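Long-range contacts in ABC-type transport system, molybdenum-specific extracellular solute-binding protein (Clostridium difficile, PDB 4KD5), which probably binds molybdate or tungstate outside the cell and delivers it to an ABC transporter for uptake: residues S5-A13 against N204-E212; L76-N87 against I192-K200. All coordinates share one frame; numbering follows the deposited sequence.

Contact 1: residues S5-A13 against N204-E212; sequences SVELNISAA and NVDAAKKFE. With FMT (formic acid), chain F.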
loop_
_atom_site.group_PDB
_atom_site.type_symbol
_atom_site.label_atom_id
_atom_site.label_comp_id
_atom_site.label_asym_id
_atom_site.label_seq_id
_atom_site.Cartn_x
_atom_site.Cartn_y
_atom_site.Cartn_z
ATOM N N SER A 5 5.853 -9.556 7.255
ATOM C CA SER A 5 4.826 -10.492 6.802
ATOM C C SER A 5 3.423 -9.985 7.135
ATOM O O SER A 5 3.217 -9.309 8.144
ATOM C CB SER A 5 5.050 -11.874 7.419
ATOM O OG SER A 5 4.035 -12.780 7.025
ATOM N N VAL A 6 2.462 -10.310 6.276
ATOM C CA VAL A 6 1.086 -9.853 6.448
ATOM C C VAL A 6 0.113 -11.026 6.442
ATOM O O VAL A 6 0.231 -11.934 5.618
ATOM C CB VAL A 6 0.686 -8.854 5.344
ATOM C CG1 VAL A 6 -0.771 -8.469 5.478
ATOM C CG2 VAL A 6 1.550 -7.613 5.415
ATOM N N GLU A 7 -0.841 -11.009 7.370
ATOM C CA GLU A 7 -1.882 -12.027 7.413
ATOM C C GLU A 7 -3.238 -11.403 7.105
ATOM O O GLU A 7 -3.766 -10.624 7.902
ATOM C CB GLU A 7 -1.900 -12.718 8.778
ATOM C CG GLU A 7 -0.586 -13.405 9.131
ATOM C CD GLU A 7 -0.541 -13.905 10.562
ATOM O OE1 GLU A 7 -1.472 -13.596 11.335
ATOM O OE2 GLU A 7 0.429 -14.607 10.913
ATOM N N LEU A 8 -3.792 -11.741 5.943
ATOM C CA LEU A 8 -5.096 -11.225 5.534
ATOM C C LEU A 8 -6.209 -12.216 5.870
ATOM O O LEU A 8 -6.093 -13.416 5.595
ATOM C CB LEU A 8 -5.118 -10.914 4.034
ATOM C CG LEU A 8 -4.235 -9.785 3.509
ATOM C CD1 LEU A 8 -4.388 -9.647 1.999
ATOM C CD2 LEU A 8 -4.573 -8.476 4.185
ATOM N N ASN A 9 -7.280 -11.715 6.476
ATOM C CA ASN A 9 -8.462 -12.529 6.710
ATOM C C ASN A 9 -9.475 -12.321 5.597
ATOM O O ASN A 9 -9.991 -11.214 5.415
ATOM C CB ASN A 9 -9.086 -12.188 8.067
ATOM C CG ASN A 9 -8.335 -12.805 9.224
ATOM O OD1 ASN A 9 -8.134 -14.020 9.274
ATOM N ND2 ASN A 9 -7.898 -11.969 10.159
ATOM N N ILE A 10 -9.752 -13.378 4.842
ATOM C CA ILE A 10 -10.758 -13.302 3.789
ATOM C C ILE A 10 -11.985 -14.141 4.146
ATOM O O ILE A 10 -11.866 -15.321 4.480
ATOM C CB ILE A 10 -10.203 -13.741 2.416
ATOM C CG1 ILE A 10 -9.215 -12.710 1.879
ATOM C CG2 ILE A 10 -11.326 -13.905 1.407
ATOM C CD1 ILE A 10 -7.818 -12.855 2.410
ATOM N N SER A 11 -13.160 -13.522 4.090
ATOM C CA SER A 11 -14.415 -14.252 4.241
ATOM C C SER A 11 -15.102 -14.326 2.881
ATOM O O SER A 11 -15.273 -13.305 2.214
ATOM C CB SER A 11 -15.321 -13.570 5.261
ATOM O OG SER A 11 -15.481 -12.200 4.968
ATOM N N ALA A 12 -15.481 -15.533 2.466
ATOM C CA ALA A 12 -16.074 -15.742 1.148
ATOM C C ALA A 12 -17.270 -16.672 1.236
ATOM O O ALA A 12 -17.385 -17.452 2.176
ATOM C CB ALA A 12 -15.048 -16.306 0.190
ATOM N N ALA A 13 -18.152 -16.600 0.244
ATOM C CA ALA A 13 -19.277 -17.523 0.172
ATOM C C ALA A 13 -18.734 -18.938 0.038
ATOM O O ALA A 13 -17.811 -19.174 -0.743
ATOM C CB ALA A 13 -20.163 -17.187 -1.003
ATOM N N ASN A 204 -5.003 -3.851 7.438
ATOM C CA ASN A 204 -4.152 -4.022 6.270
ATOM C C ASN A 204 -4.908 -3.704 4.983
ATOM O O ASN A 204 -5.039 -4.561 4.106
ATOM C CB ASN A 204 -3.582 -5.446 6.218
ATOM C CG ASN A 204 -2.640 -5.738 7.363
ATOM O OD1 ASN A 204 -3.030 -6.339 8.363
ATOM N ND2 ASN A 204 -1.387 -5.312 7.225
ATOM N N VAL A 205 -5.395 -2.469 4.880
ATOM C CA VAL A 205 -6.178 -2.038 3.727
ATOM C C VAL A 205 -5.414 -2.201 2.417
ATOM O O VAL A 205 -5.922 -2.792 1.467
ATOM C CB VAL A 205 -6.685 -0.589 3.895
ATOM C CG1 VAL A 205 -7.383 -0.112 2.637
ATOM C CG2 VAL A 205 -7.636 -0.493 5.067
ATOM N N ASP A 206 -4.187 -1.697 2.380
ATOM C CA ASP A 206 -3.357 -1.785 1.179
ATOM C C ASP A 206 -3.012 -3.217 0.767
ATOM O O ASP A 206 -3.113 -3.569 -0.406
ATOM C CB ASP A 206 -2.087 -0.942 1.335
ATOM C CG ASP A 206 -2.303 0.512 0.950
ATOM O OD1 ASP A 206 -2.637 1.326 1.837
ATOM O OD2 ASP A 206 -2.142 0.835 -0.247
ATOM N N ALA A 207 -2.617 -4.046 1.728
ATOM C CA ALA A 207 -2.361 -5.456 1.442
ATOM C C ALA A 207 -3.623 -6.140 0.907
ATOM O O ALA A 207 -3.548 -7.045 0.075
ATOM C CB ALA A 207 -1.859 -6.163 2.677
ATOM N N ALA A 208 -4.781 -5.699 1.391
ATOM C CA ALA A 208 -6.059 -6.242 0.942
ATOM C C ALA A 208 -6.401 -5.766 -0.471
ATOM O O ALA A 208 -6.887 -6.547 -1.293
ATOM C CB ALA A 208 -7.159 -5.865 1.911
ATOM N N LYS A 209 -6.170 -4.482 -0.740
ATOM C CA LYS A 209 -6.392 -3.926 -2.069
ATOM C C LYS A 209 -5.527 -4.625 -3.111
ATOM O O LYS A 209 -5.958 -4.868 -4.235
ATOM C CB LYS A 209 -6.096 -2.422 -2.084
ATOM C CG LYS A 209 -7.042 -1.560 -1.266
ATOM C CD LYS A 209 -6.929 -0.087 -1.688
ATOM C CE LYS A 209 -7.727 0.830 -0.764
ATOM N NZ LYS A 209 -7.947 2.198 -1.326
ATOM N N LYS A 210 -4.294 -4.936 -2.729
ATOM C CA LYS A 210 -3.361 -5.603 -3.631
ATOM C C LYS A 210 -3.778 -7.043 -3.914
ATOM O O LYS A 210 -3.624 -7.529 -5.030
ATOM C CB LYS A 210 -1.935 -5.564 -3.072
ATOM C CG LYS A 210 -1.056 -4.456 -3.641
ATOM C CD LYS A 210 -1.627 -3.070 -3.381
ATOM C CE LYS A 210 -0.716 -1.981 -3.939
ATOM N NZ LYS A 210 -0.508 -2.105 -5.413
ATOM N N PHE A 211 -4.303 -7.728 -2.903
ATOM C CA PHE A 211 -4.800 -9.081 -3.113
ATOM C C PHE A 211 -6.087 -9.073 -3.922
ATOM O O PHE A 211 -6.352 -9.998 -4.685
ATOM C CB PHE A 211 -5.017 -9.827 -1.795
ATOM C CG PHE A 211 -5.667 -11.172 -1.971
ATOM C CD1 PHE A 211 -5.024 -12.181 -2.676
ATOM C CD2 PHE A 211 -6.923 -11.426 -1.443
ATOM C CE1 PHE A 211 -5.624 -13.422 -2.845
ATOM C CE2 PHE A 211 -7.526 -12.664 -1.607
ATOM C CZ PHE A 211 -6.876 -13.661 -2.309
ATOM N N GLU A 212 -6.893 -8.031 -3.749
ATOM C CA GLU A 212 -8.123 -7.898 -4.523
ATOM C C GLU A 212 -7.799 -7.708 -6.002
ATOM O O GLU A 212 -8.491 -8.243 -6.871
ATOM C CB GLU A 212 -8.978 -6.732 -4.015
ATOM C CG GLU A 212 -10.317 -6.607 -4.735
ATOM C CD GLU A 212 -11.101 -5.367 -4.347
ATOM O OE1 GLU A 212 -11.762 -4.796 -5.237
ATOM O OE2 GLU A 212 -11.072 -4.972 -3.162
HETATM C C FMT F . -0.259 -3.183 4.367
HETATM O O1 FMT F . -1.402 -2.841 4.670
HETATM O O2 FMT F . 0.256 -2.970 3.269
#
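A methyl group set on a backbone carbonyl marks this contact: CD1 of Leu8 lies 3.3 Å from O of Ala207, an oxygen that also accepts the helical hydrogen bond from N of Phe211. Leu8 makes the largest single share of the contact, in an interface held by apolar packing rather than by polar bonds between the two segments. CD2 of Leu8 lies against CB of Asn204 and, at 3.9 Å, against CB of Ala207, while CD1 of Leu8 reaches further along the helix to CB of Phe211 at 3.8 Å. With CG anti to the carbonyl carbon (chi1 -66°) the fork is aimed at the helix, and a branched leucine can reach two places at once. Strand 6-13 points Val6, Leu8 and Ile10 toward the helix, in the alternation of a beta-strand, whereas Glu7 turns away.

Small residues answer on the helix. Ala207 and Ala208 let the backbone come close, the axes passing 9.1 Å apart at a crossing angle of -64°. This is helix-on-sheet packing in the alpha/beta domain of a periplasmic-binding-protein fold: strand 6-13 runs parallel between strands 34-41 and 58-60, and the helix covers one face of that sheet.

Val6, at the outer end, sets CG1 on CB of Ala207 at 3.8 Å and on ND2 of Asn204 at 3.7 Å. Deeper in, CG1 of Ile10 meets the Phe211 ring obliquely, 3.9 Å from CE2. That ring also packs edge-to-face with Tyr27 and touches Leu36 and Leu58, so a large aromatic fits where several strands and a helix converge. Near the helix start, a formic acid molecule, probably from the crystallisation liquor, accepts a weak hydrogen bond from N of Ala207 through O1, at 3.4 Å.

Contact 2: residues L76-N87 against I192-K200; sequences LVSDTMKDLVKN and ITYPVSVIK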
loop_
_atom_site.group_PDB
_atom_site.type_symbol
_atom_site.label_atom_id
_atom_site.label_comp_id
_atom_site.label_asym_id
_atom_site.label_seq_id
_atom_site.Cartn_x
_atom_site.Cartn_y
_atom_site.Cartn_z
ATOM N N LEU A 76 -17.287 -0.588 4.716
ATOM C CA LEU A 76 -16.490 -0.956 3.549
ATOM C C LEU A 76 -15.608 0.196 3.088
ATOM O O LEU A 76 -15.941 1.366 3.297
ATOM C CB LEU A 76 -17.393 -1.382 2.388
ATOM C CG LEU A 76 -18.294 -2.601 2.570
ATOM C CD1 LEU A 76 -19.027 -2.936 1.282
ATOM C CD2 LEU A 76 -17.485 -3.793 3.022
ATOM N N VAL A 77 -14.477 -0.144 2.474
ATOM C CA VAL A 77 -13.709 0.822 1.701
ATOM C C VAL A 77 -14.419 0.908 0.347
ATOM O O VAL A 77 -14.203 0.065 -0.527
ATOM C CB VAL A 77 -12.245 0.368 1.522
ATOM C CG1 VAL A 77 -11.425 1.457 0.852
ATOM C CG2 VAL A 77 -11.629 0.020 2.868
ATOM N N SER A 78 -15.275 1.919 0.198
ATOM C CA SER A 78 -16.219 2.021 -0.920
ATOM C C SER A 78 -15.625 1.868 -2.323
ATOM O O SER A 78 -16.190 1.172 -3.169
ATOM C CB SER A 78 -17.006 3.333 -0.836
ATOM O OG SER A 78 -17.797 3.388 0.329
ATOM N N ASP A 79 -14.497 2.524 -2.571
ATOM C CA ASP A 79 -13.883 2.503 -3.895
ATOM C C ASP A 79 -13.281 1.146 -4.271
ATOM O O ASP A 79 -12.832 0.957 -5.400
ATOM C CB ASP A 79 -12.837 3.614 -4.031
ATOM C CG ASP A 79 -12.136 3.921 -2.723
ATOM O OD1 ASP A 79 -10.887 4.009 -2.722
ATOM O OD2 ASP A 79 -12.832 4.087 -1.699
ATOM N N THR A 80 -13.282 0.203 -3.331
ATOM C CA THR A 80 -12.813 -1.153 -3.611
ATOM C C THR A 80 -13.963 -2.081 -3.971
ATOM O O THR A 80 -13.746 -3.260 -4.238
ATOM C CB THR A 80 -12.029 -1.761 -2.433
ATOM O OG1 THR A 80 -12.917 -2.003 -1.336
ATOM C CG2 THR A 80 -10.920 -0.826 -1.997
HETATM N N MSE A 81 -15.187 -1.558 -3.959
HETATM C CA MSE A 81 -16.347 -2.376 -4.309
HETATM C C MSE A 81 -16.340 -2.698 -5.800
HETATM O O MSE A 81 -16.415 -1.798 -6.644
HETATM C CB MSE A 81 -17.656 -1.682 -3.921
HETATM C CG MSE A 81 -17.818 -1.504 -2.418
HETATM SE SE MSE A 81 -19.287 -0.333 -1.906
HETATM C CE MSE A 81 -20.766 -1.541 -2.245
ATOM N N LYS A 82 -16.244 -3.987 -6.117
ATOM C CA LYS A 82 -16.201 -4.450 -7.502
ATOM C C LYS A 82 -16.912 -5.781 -7.669
ATOM O O LYS A 82 -17.109 -6.517 -6.700
ATOM C CB LYS A 82 -14.749 -4.599 -7.975
ATOM C CG LYS A 82 -14.181 -3.379 -8.668
ATOM C CD LYS A 82 -13.104 -2.711 -7.832
ATOM C CE LYS A 82 -12.864 -1.287 -8.314
ATOM N NZ LYS A 82 -11.740 -0.630 -7.589
ATOM N N ASP A 83 -17.279 -6.091 -8.907
ATOM C CA ASP A 83 -17.803 -7.403 -9.232
ATOM C C ASP A 83 -16.645 -8.309 -9.621
ATOM O O ASP A 83 -15.994 -8.085 -10.641
ATOM C CB ASP A 83 -18.825 -7.301 -10.366
ATOM C CG ASP A 83 -20.087 -6.584 -9.945
ATOM O OD1 ASP A 83 -20.395 -6.609 -8.741
ATOM O OD2 ASP A 83 -20.759 -5.991 -10.816
ATOM N N LEU A 84 -16.374 -9.307 -8.784
ATOM C CA LEU A 84 -15.261 -10.218 -9.012
ATOM C C LEU A 84 -15.539 -11.135 -10.203
ATOM O O LEU A 84 -14.951 -10.971 -11.276
ATOM C CB LEU A 84 -14.992 -11.034 -7.749
ATOM C CG LEU A 84 -13.797 -11.975 -7.769
ATOM C CD1 LEU A 84 -12.616 -11.238 -8.351
ATOM C CD2 LEU A 84 -13.492 -12.478 -6.366
ATOM N N VAL A 85 -16.437 -12.096 -10.005
ATOM C CA VAL A 85 -16.882 -12.964 -11.088
ATOM C C VAL A 85 -18.397 -13.078 -11.079
ATOM O O VAL A 85 -19.067 -12.607 -10.158
ATOM C CB VAL A 85 -16.274 -14.376 -11.004
ATOM C CG1 VAL A 85 -14.761 -14.306 -10.968
ATOM C CG2 VAL A 85 -16.796 -15.110 -9.777
ATOM N N LYS A 86 -18.933 -13.711 -12.112
ATOM C CA LYS A 86 -20.357 -13.979 -12.171
ATOM C C LYS A 86 -20.558 -15.422 -12.599
ATOM O O LYS A 86 -19.658 -16.033 -13.177
ATOM C CB LYS A 86 -21.057 -13.018 -13.135
ATOM C CG LYS A 86 -20.604 -13.149 -14.582
ATOM C CD LYS A 86 -21.251 -12.101 -15.498
ATOM C CE LYS A 86 -22.112 -11.089 -14.750
ATOM N NZ LYS A 86 -21.337 -9.932 -14.213
ATOM N N ASN A 87 -21.727 -15.977 -12.303
ATOM C CA ASN A 87 -22.018 -17.340 -12.714
ATOM C C ASN A 87 -22.978 -17.352 -13.890
ATOM O O ASN A 87 -23.563 -16.324 -14.232
ATOM C CB ASN A 87 -22.594 -18.141 -11.547
ATOM C CG ASN A 87 -21.888 -19.462 -11.347
ATOM O OD1 ASN A 87 -21.486 -20.117 -12.311
ATOM N ND2 ASN A 87 -21.721 -19.859 -10.088
ATOM N N ILE A 192 -26.085 -12.926 -11.934
ATOM C CA ILE A 192 -25.630 -13.815 -10.871
ATOM C C ILE A 192 -24.170 -13.483 -10.558
ATOM O O ILE A 192 -23.258 -14.140 -11.056
ATOM C CB ILE A 192 -25.749 -15.293 -11.294
ATOM C CG1 ILE A 192 -27.108 -15.557 -11.952
ATOM C CG2 ILE A 192 -25.548 -16.218 -10.101
ATOM C CD1 ILE A 192 -27.312 -16.991 -12.425
ATOM N N THR A 193 -23.953 -12.466 -9.726
ATOM C CA THR A 193 -22.609 -11.928 -9.516
ATOM C C THR A 193 -22.070 -12.129 -8.104
ATOM O O THR A 193 -22.830 -12.240 -7.145
ATOM C CB THR A 193 -22.538 -10.434 -9.864
ATOM O OG1 THR A 193 -23.307 -9.684 -8.920
ATOM C CG2 THR A 193 -23.071 -10.186 -11.256
ATOM N N TYR A 194 -20.745 -12.147 -7.994
ATOM C CA TYR A 194 -20.081 -12.243 -6.704
ATOM C C TYR A 194 -19.249 -10.984 -6.480
ATOM O O TYR A 194 -18.180 -10.827 -7.073
ATOM C CB TYR A 194 -19.203 -13.502 -6.640
ATOM C CG TYR A 194 -19.957 -14.801 -6.870
ATOM C CD1 TYR A 194 -20.302 -15.209 -8.151
ATOM C CD2 TYR A 194 -20.314 -15.620 -5.808
ATOM C CE1 TYR A 194 -20.992 -16.390 -8.368
ATOM C CE2 TYR A 194 -21.003 -16.808 -6.015
ATOM C CZ TYR A 194 -21.338 -17.186 -7.300
ATOM O OH TYR A 194 -22.021 -18.361 -7.519
ATOM N N PRO A 195 -19.751 -10.065 -5.640
ATOM C CA PRO A 195 -19.016 -8.820 -5.382
ATOM C C PRO A 195 -17.903 -9.008 -4.357
ATOM O O PRO A 195 -18.028 -9.849 -3.457
ATOM C CB PRO A 195 -20.092 -7.890 -4.817
ATOM C CG PRO A 195 -21.076 -8.809 -4.168
ATOM C CD PRO A 195 -21.061 -10.096 -4.961
ATOM N N VAL A 196 -16.825 -8.238 -4.504
ATOM C CA VAL A 196 -15.726 -8.256 -3.548
ATOM C C VAL A 196 -15.550 -6.844 -2.988
ATOM O O VAL A 196 -15.849 -5.864 -3.669
ATOM C CB VAL A 196 -14.410 -8.755 -4.212
ATOM C CG1 VAL A 196 -13.956 -7.801 -5.303
ATOM C CG2 VAL A 196 -13.299 -8.936 -3.182
ATOM N N SER A 197 -15.091 -6.735 -1.745
ATOM C CA SER A 197 -14.770 -5.428 -1.174
ATOM C C SER A 197 -13.738 -5.536 -0.059
ATOM O O SER A 197 -13.710 -6.527 0.670
ATOM C CB SER A 197 -16.034 -4.747 -0.644
ATOM O OG SER A 197 -15.731 -3.458 -0.144
ATOM N N VAL A 198 -12.892 -4.518 0.077
ATOM C CA VAL A 198 -11.992 -4.432 1.222
ATOM C C VAL A 198 -12.792 -3.903 2.412
ATOM O O VAL A 198 -13.604 -2.988 2.259
ATOM C CB VAL A 198 -10.792 -3.510 0.940
ATOM C CG1 VAL A 198 -9.929 -3.348 2.181
ATOM C CG2 VAL A 198 -9.955 -4.064 -0.193
ATOM N N ILE A 199 -12.575 -4.484 3.589
ATOM C CA ILE A 199 -13.293 -4.071 4.790
ATOM C C ILE A 199 -12.659 -2.814 5.398
ATOM O O ILE A 199 -11.435 -2.708 5.467
ATOM C CB ILE A 199 -13.326 -5.214 5.816
ATOM C CG1 ILE A 199 -13.925 -6.470 5.185
ATOM C CG2 ILE A 199 -14.122 -4.826 7.042
ATOM C CD1 ILE A 199 -15.322 -6.266 4.637
ATOM N N LYS A 200 -13.492 -1.869 5.831
ATOM C CA LYS A 200 -13.026 -0.575 6.339
ATOM C C LYS A 200 -12.177 -0.702 7.602
ATOM O O LYS A 200 -11.150 -0.037 7.742
ATOM C CB LYS A 200 -14.230 0.333 6.608
ATOM C CG LYS A 200 -13.882 1.756 6.997
ATOM C CD LYS A 200 -13.320 2.525 5.818
ATOM C CE LYS A 200 -13.917 3.922 5.750
ATOM N NZ LYS A 200 -15.407 3.887 5.747
HETATM O O HOH W 1 -25.272 -13.493 -14.790
#
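Strands 82-86 and 193-198 run antiparallel with a strong twist, their axes 138° apart, and Lys82 and Val196 form a hydrogen-bonded pair in which N of Val196 gives a nearly straight bond to O of Lys82 at 2.8 Å.

Ahead of this ladder the chain turns at 77-80, and Thr80 ties the turn to the neighbouring strand. OG1 of Thr80, placed between the backbone N and the carbonyl carbon (chi1 69°), donates to O of Val77 at 2.6 Å and accepts from N of Val198 at 2.9 Å. A threonine suits the spot because its CG2 packs on the Val198 side chain while its hydroxyl serves the turn. Leu76 brings CD2 to CD1 of Ile199 at 3.7 Å, beside helix 65-72.

A beta bulge at Leu84-Val85 interrupts the ladder: both residues face Tyr194, whose O accepts from N of Leu84 and whose N donates to O of Val85. In the two-domain architecture of periplasmic binding proteins, such strands cross between the lobes; here the far end approaches residues predicted to bind molybdate, Ser15 near Tyr194 and Tyr168 near Asn87. The Tyr194 ring offers its edge to the opposite strand: O of Val85 lies in its plane, 3.5 Å from CD1 of Tyr194. OH of Tyr194 accepts from ND2 of Asn87 at 3.0 Å, with the amide and ring planes 58° apart. ND2 also bonds Ser170, so both hold the amide's orientation, while Tyr229 packs edge-to-face with the ring. Lys86 and Thr193 point the same way, and the lysine ammonium forms a salt bridge with Glu233.

From the N terminus, strand 6-13 enters the sheet first, and its partner arrives 191 residues later when helix 205-215 packs on it, closing the long loop of contact 1. Contact 2 is nested inside that loop: 76-87 pairs with 192-200 after 104 intervening residues. Strand 193-198 and helix 205-215 follow one another, so the chain completes contact 2 and then turns back to complete contact 1. Both reach the same sheet, with strand 58-60 between strands 6-13 and 193-198. The contacts also touch directly, since Glu212 of the helix packs against Lys82, Val196 and Val198.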